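Local coordinates for 2,3-dihydroxy-2,3-dihydrophenylpropionate dehydrogenase (PDB 5XTF), which oxidises the cis-dihydrodiol of naphthalene to 1,2-dihydroxynaphthalene, with NAD(+) as hydride acceptor, as a tetrameric short-chain dehydrogenase/reductase, at residues 25-30 with 85-90; 79-84 with 140-145; 89-92 with 97-100. All coordinates share one frame; numbering follows the deposited sequence.

Contact 1: residues 25-30 with 85-90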
# COMPACT_ATOMS: atom_id res chain seq x y z
N VAL B 25 -0.93 9.88 31.58
CA VAL B 25 0.26 10.71 31.46
C VAL B 25 0.84 10.51 30.06
O VAL B 25 1.06 9.37 29.64
CB VAL B 25 1.31 10.35 32.52
CG1 VAL B 25 2.61 11.05 32.23
CG2 VAL B 25 0.78 10.67 33.92
N VAL B 26 1.12 11.61 29.36
CA VAL B 26 1.66 11.56 28.01
C VAL B 26 2.93 12.41 27.94
O VAL B 26 3.01 13.47 28.55
CB VAL B 26 0.64 12.04 26.96
CG1 VAL B 26 0.23 13.49 27.21
CG2 VAL B 26 1.20 11.88 25.54
N SER B 27 3.90 11.95 27.15
CA SER B 27 5.14 12.67 26.95
C SER B 27 5.37 12.93 25.46
O SER B 27 5.33 11.99 24.66
CB SER B 27 6.30 11.88 27.53
OG SER B 27 7.47 12.63 27.38
N ILE B 28 5.65 14.18 25.10
CA ILE B 28 5.59 14.68 23.72
C ILE B 28 6.93 15.32 23.35
O ILE B 28 7.33 16.30 23.99
CB ILE B 28 4.45 15.70 23.57
CG1 ILE B 28 3.13 15.11 24.08
CG2 ILE B 28 4.35 16.23 22.14
CD1 ILE B 28 2.00 16.11 24.27
N THR B 29 7.62 14.79 22.33
CA THR B 29 8.76 15.52 21.75
C THR B 29 8.28 16.47 20.65
O THR B 29 7.14 16.41 20.19
CB THR B 29 9.82 14.58 21.16
OG1 THR B 29 9.39 14.11 19.87
CG2 THR B 29 10.12 13.39 22.07
N GLY B 30 9.18 17.35 20.21
CA GLY B 30 8.78 18.39 19.25
C GLY B 30 7.64 19.27 19.73
O GLY B 30 6.77 19.63 18.93
N GLU B 85 16.23 10.17 27.79
CA GLU B 85 16.16 9.55 29.11
C GLU B 85 15.74 10.57 30.17
O GLU B 85 14.89 10.28 31.03
CB GLU B 85 17.52 8.94 29.45
CG GLU B 85 17.84 7.73 28.58
CD GLU B 85 19.27 7.23 28.75
OE1 GLU B 85 20.17 8.07 28.99
OE2 GLU B 85 19.48 6.01 28.65
N LYS B 86 16.29 11.78 30.10
CA LYS B 86 15.93 12.83 31.04
C LYS B 86 14.44 13.15 30.98
O LYS B 86 13.76 13.21 32.01
CB LYS B 86 16.77 14.07 30.74
CG LYS B 86 16.69 15.20 31.75
CD LYS B 86 17.72 16.26 31.33
CE LYS B 86 17.34 17.67 31.74
NZ LYS B 86 16.58 17.65 32.99
N LEU B 87 13.91 13.32 29.76
CA LEU B 87 12.48 13.54 29.57
C LEU B 87 11.65 12.47 30.28
O LEU B 87 10.74 12.78 31.06
CB LEU B 87 12.14 13.57 28.08
CG LEU B 87 10.67 13.80 27.69
CD1 LEU B 87 10.30 15.23 27.90
CD2 LEU B 87 10.42 13.40 26.22
N ILE B 88 11.98 11.21 30.03
CA ILE B 88 11.25 10.13 30.69
C ILE B 88 11.44 10.21 32.21
O ILE B 88 10.48 10.18 32.97
CB ILE B 88 11.67 8.77 30.14
CG1 ILE B 88 11.49 8.73 28.62
CG2 ILE B 88 10.89 7.65 30.83
CD1 ILE B 88 10.12 9.23 28.13
N LYS B 89 12.70 10.31 32.66
CA LYS B 89 12.97 10.27 34.09
C LYS B 89 12.20 11.36 34.84
O LYS B 89 11.57 11.10 35.87
CB LYS B 89 14.48 10.38 34.34
CG LYS B 89 14.86 10.09 35.79
CD LYS B 89 16.35 10.31 36.05
CE LYS B 89 16.76 9.64 37.37
NZ LYS B 89 15.86 10.00 38.52
N GLN B 90 12.21 12.58 34.30
CA GLN B 90 11.44 13.65 34.93
C GLN B 90 9.96 13.36 34.91
O GLN B 90 9.23 13.74 35.84
CB GLN B 90 11.71 14.98 34.24
CG GLN B 90 13.05 15.61 34.56
CD GLN B 90 13.08 17.08 34.20
OE1 GLN B 90 12.05 17.73 34.05
NE2 GLN B 90 14.27 17.64 34.14

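Contact 2: residues 79-84 with 140-145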
# COMPACT_ATOMS: atom_id res chain seq x y z
N ARG B 79 18.09 14.49 19.29
CA ARG B 79 19.16 13.62 18.79
C ARG B 79 20.12 13.16 19.86
O ARG B 79 21.00 12.36 19.55
CB ARG B 79 19.96 14.33 17.70
CG ARG B 79 19.20 14.54 16.44
CD ARG B 79 20.01 15.37 15.50
NE ARG B 79 20.13 16.75 15.96
CZ ARG B 79 20.80 17.69 15.30
NH1 ARG B 79 21.42 17.38 14.16
NH2 ARG B 79 20.86 18.92 15.78
N ASP B 80 19.98 13.61 21.09
CA ASP B 80 20.86 13.22 22.18
C ASP B 80 20.09 12.26 23.09
O ASP B 80 19.07 12.64 23.68
CB ASP B 80 21.33 14.47 22.92
CG ASP B 80 22.16 14.16 24.15
OD1 ASP B 80 21.64 14.38 25.28
OD2 ASP B 80 23.33 13.71 24.00
N HIS B 81 20.59 11.02 23.20
CA HIS B 81 19.85 9.98 23.89
C HIS B 81 19.60 10.34 25.36
O HIS B 81 18.48 10.17 25.87
CB HIS B 81 20.58 8.64 23.79
CG HIS B 81 19.83 7.50 24.38
ND1 HIS B 81 18.57 7.14 23.96
CD2 HIS B 81 20.15 6.64 25.38
CE1 HIS B 81 18.13 6.12 24.67
NE2 HIS B 81 19.07 5.79 25.54
N ALA B 82 20.62 10.87 26.04
CA ALA B 82 20.47 11.24 27.44
C ALA B 82 19.34 12.24 27.65
O ALA B 82 18.66 12.19 28.68
CB ALA B 82 21.79 11.81 27.97
N THR B 83 19.12 13.14 26.69
CA THR B 83 17.99 14.06 26.80
C THR B 83 16.65 13.30 26.81
O THR B 83 15.74 13.64 27.58
CB THR B 83 18.03 15.08 25.66
OG1 THR B 83 19.18 15.92 25.80
CG2 THR B 83 16.76 15.93 25.65
N ASN B 84 16.52 12.29 25.95
CA ASN B 84 15.31 11.47 25.93
C ASN B 84 15.14 10.73 27.26
O ASN B 84 14.02 10.64 27.78
CB ASN B 84 15.36 10.45 24.78
CG ASN B 84 15.29 11.10 23.42
OD1 ASN B 84 16.25 11.05 22.64
ND2 ASN B 84 14.15 11.67 23.10
N ILE B 140 11.79 5.90 21.95
CA ILE B 140 11.05 4.68 22.27
C ILE B 140 11.88 3.76 23.16
O ILE B 140 11.37 3.17 24.13
CB ILE B 140 10.58 3.99 20.98
CG1 ILE B 140 9.46 4.82 20.33
CG2 ILE B 140 10.15 2.56 21.26
CD1 ILE B 140 9.26 4.55 18.89
N SER B 141 13.17 3.61 22.84
CA SER B 141 14.08 2.88 23.72
C SER B 141 14.04 3.42 25.15
O SER B 141 13.97 2.66 26.12
CB SER B 141 15.50 2.97 23.15
OG SER B 141 16.44 2.40 24.03
N ALA B 142 14.06 4.74 25.30
CA ALA B 142 14.03 5.33 26.64
C ALA B 142 12.67 5.17 27.31
O ALA B 142 12.61 5.10 28.55
CB ALA B 142 14.42 6.80 26.56
N ALA B 143 11.58 5.11 26.54
CA ALA B 143 10.26 5.06 27.15
C ALA B 143 9.78 3.64 27.45
O ALA B 143 8.91 3.47 28.30
CB ALA B 143 9.23 5.77 26.27
N LEU B 144 10.37 2.63 26.80
CA LEU B 144 9.88 1.26 26.80
C LEU B 144 9.66 0.71 28.21
O LEU B 144 8.52 0.32 28.53
CB LEU B 144 10.84 0.35 26.02
CG LEU B 144 10.23 -0.95 25.51
CD1 LEU B 144 9.09 -0.68 24.57
CD2 LEU B 144 11.26 -1.77 24.79
N PRO B 145 10.67 0.67 29.10
CA PRO B 145 10.43 0.05 30.41
C PRO B 145 9.22 0.64 31.13
O PRO B 145 8.46 -0.12 31.75
CB PRO B 145 11.74 0.31 31.16
CG PRO B 145 12.77 0.53 30.08
CD PRO B 145 12.03 1.25 29.01
O HOH W 1 17.58 3.49 26.55

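Contact 3: residues 89-92 with 97-100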
# COMPACT_ATOMS: atom_id res chain seq x y z
N LYS B 89 12.70 10.31 32.66
CA LYS B 89 12.97 10.27 34.09
C LYS B 89 12.20 11.36 34.84
O LYS B 89 11.57 11.10 35.87
CB LYS B 89 14.48 10.38 34.34
CG LYS B 89 14.86 10.09 35.79
CD LYS B 89 16.35 10.31 36.05
CE LYS B 89 16.76 9.64 37.37
NZ LYS B 89 15.86 10.00 38.52
N GLN B 90 12.21 12.58 34.30
CA GLN B 90 11.44 13.65 34.93
C GLN B 90 9.96 13.36 34.91
O GLN B 90 9.23 13.74 35.84
CB GLN B 90 11.71 14.98 34.24
CG GLN B 90 13.05 15.61 34.56
CD GLN B 90 13.08 17.08 34.20
OE1 GLN B 90 12.05 17.73 34.05
NE2 GLN B 90 14.27 17.64 34.14
N THR B 91 9.48 12.72 33.83
CA THR B 91 8.05 12.41 33.76
C THR B 91 7.64 11.49 34.90
O THR B 91 6.64 11.74 35.59
CB THR B 91 7.71 11.77 32.40
OG1 THR B 91 8.02 12.68 31.33
CG2 THR B 91 6.24 11.44 32.35
N ILE B 92 8.43 10.44 35.14
CA ILE B 92 8.12 9.47 36.18
C ILE B 92 8.19 10.11 37.56
O ILE B 92 7.30 9.93 38.39
CB ILE B 92 9.07 8.26 36.06
CG1 ILE B 92 9.00 7.68 34.65
CG2 ILE B 92 8.74 7.21 37.11
CD1 ILE B 92 7.56 7.38 34.17
N HIS B 97 4.20 7.53 36.52
CA HIS B 97 4.17 6.52 35.47
C HIS B 97 4.08 7.24 34.13
O HIS B 97 3.98 8.47 34.07
CB HIS B 97 2.99 5.56 35.67
CG HIS B 97 1.65 6.22 35.53
ND1 HIS B 97 1.03 6.86 36.58
CD2 HIS B 97 0.85 6.40 34.45
CE1 HIS B 97 -0.11 7.38 36.16
NE2 HIS B 97 -0.24 7.12 34.87
N LEU B 98 4.12 6.48 33.04
CA LEU B 98 4.00 7.03 31.70
C LEU B 98 3.04 6.14 30.92
O LEU B 98 3.27 4.93 30.83
CB LEU B 98 5.36 7.13 31.00
CG LEU B 98 5.35 7.60 29.54
CD1 LEU B 98 4.93 9.07 29.41
CD2 LEU B 98 6.69 7.39 28.91
N ASP B 99 1.98 6.73 30.36
CA ASP B 99 1.03 5.94 29.57
C ASP B 99 1.25 6.01 28.07
O ASP B 99 0.97 5.03 27.37
CB ASP B 99 -0.41 6.37 29.88
CG ASP B 99 -0.78 6.15 31.33
OD1 ASP B 99 -1.09 4.99 31.69
OD2 ASP B 99 -0.76 7.13 32.11
N CYS B 100 1.72 7.14 27.53
CA CYS B 100 1.82 7.29 26.09
C CYS B 100 3.06 8.11 25.77
O CYS B 100 3.35 9.09 26.46
CB CYS B 100 0.58 7.98 25.51
SG CYS B 100 0.56 8.10 23.68

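Contact 1: residues 25-30 with 85-90
L87 reaches from helix 81-95 onto strand 25-28 and sets its branch against S27. The methyl CD2 lies 3.3 Å from S27 OG, and CG of L87 is almost as near, so the hydroxyl oxygen rests on the fork of the leucine. The same CD2 also meets the methyl of T29, 4.2 Å from T29 CG2, where the two side chains cross at about a right angle. I88, one residue further along the helix, brings the end of its side chain to the flank of the hydroxyl, with CD1 4.4 Å from S27 OG. In L87, CG stands anti to the backbone N (chi1 -180°), and the turn at chi2 (74°) then brings CD2 up to both S27 OG and T29 CG2.

Behind this first shell, S27 OG is hydrogen-bonded to S51 OG of the neighbouring strand 49-54, and L87 also leans on L53 of that strand. T29 OG1 is bonded to the backbone N of N104 and A105, leaving its methyl for the leucine; V78 and N104, both NAD(+)-binding residues, lie beside T29. With an alanine here in place of L87 the forked end is gone, and a gap is likely to open over S27 OG and T29 CG2 and beside L53. No hydrogen bond joins the two segments: the helix is held on strand 25-28 of the parallel Rossmann-type sheet by van der Waals packing, while each buried hydroxyl finds its polar partner elsewhere.

Contact 2: residues 79-84 with 140-145
A142 supplies the apolar part of this contact, its methyl facing N84 on helix 81-95. CB of A142 stands 4.0 Å from N84 O and 4.2 Å from N84 CB, so it rests on helix backbone as much as on side chain. Alanine suits the place because the CA atoms of N84 and A142 are only 6.3 Å apart, close for two helices. CE1 of H81 comes within 4.2 Å of A142 CB, approaching obliquely.

These helices, 81-95 and 118-150, belong to the Rossmann-type fold of the short-chain dehydrogenases and lie on one side of its parallel sheet; N84 is near V78, which binds NAD(+).

Between residues 79-84 and 140-145 the polar link is a water. It lies in the plane of the H81 ring, at its edge, 2.9 Å from NE2, and donates to S141 OG at 3.0 Å. H81 CG is anti to the backbone N (chi1 -175°), which swings the imidazole out until its far end nears helix 118-150. Histidine fits because both nitrogens are used, ND1 bonding directly to S138 OG one turn back on that helix, and serine because its small hydroxyl can accept from the water. W118 of a second subunit stacks on the ring.

At the start of helix 81-95, D80 is the N-cap, an aspartate whose OD1 takes T83 OG1 on the anti lone pair at 2.9 Å and the T83 N-H from above the carboxylate plane at 3.1 Å, so that threonine offers it two donors.

Contact 3: residues 89-92 with 97-100
I92 packs the end of its side chain against the backbone that joins H97 to L98, just after helix 81-95 has ended. Its CB is not aimed at the loop; the course changes further out. CG1 stands anti to the carbonyl carbon (chi1 -55°), and a second turn at CG1 (chi2 -52°) bends CD1 back over the face of the H97-L98 peptide. CD1 lies 3.5 Å from H97 C, almost straight above the peptide plane, and 3.7 Å from L98 N, and it also touches the L98 side chain, 3.9 Å from L98 CB. Isoleucine suits the place: its ethyl arm is long enough for CD1 to lie over the peptide, and branching at CB limits the ways it can turn.

One residue earlier, T91 adds a second apolar touch, its CG2 lying 4.0 Å from L98 CD1 where the two side chains cross obliquely. The same methyl has H97 O as a van der Waals neighbour at 4.1 Å. Threonine serves both surroundings: the methyl faces the leucine, while OG1 is hydrogen-bonded to L87 O in its own helix and to S51 OG of strand 49-54.

The bond from CA to CB of H97 points away from the helix, so its backbone, not its ring, receives I92. Its NE2 is hydrogen-bonded to Q23 O and makes a weak second bond to D99 OD2 at 2.8 Å, strongly bent at 116°. D99 OD1 forms a salt bridge with R256.

The contact lies at the turn from helix 81-95 into strand 100-103, with L98 wedged between that helix, S27 of strand 25-28 and A143 of helix 118-150.

From the N terminus the chain first lays down strand 25-28, and contact 1 closes the long loop that returns, through two further strands, to helix 81-95. Contact 2 begins inside that loop and ends beyond it, on helix 118-150, so the two cross. Contact 3 closes a short turn within the span of contact 2, starting on the same piece of helix where contact 1 finishes. Helix 81-95 is common to all three: its first turn meets helix 118-150, its middle meets strand 25-28, and its later part meets the connection to strand 100-103. That strand then pairs with 25-28, while contacts 1 and 2 touch where I88 packs on A142.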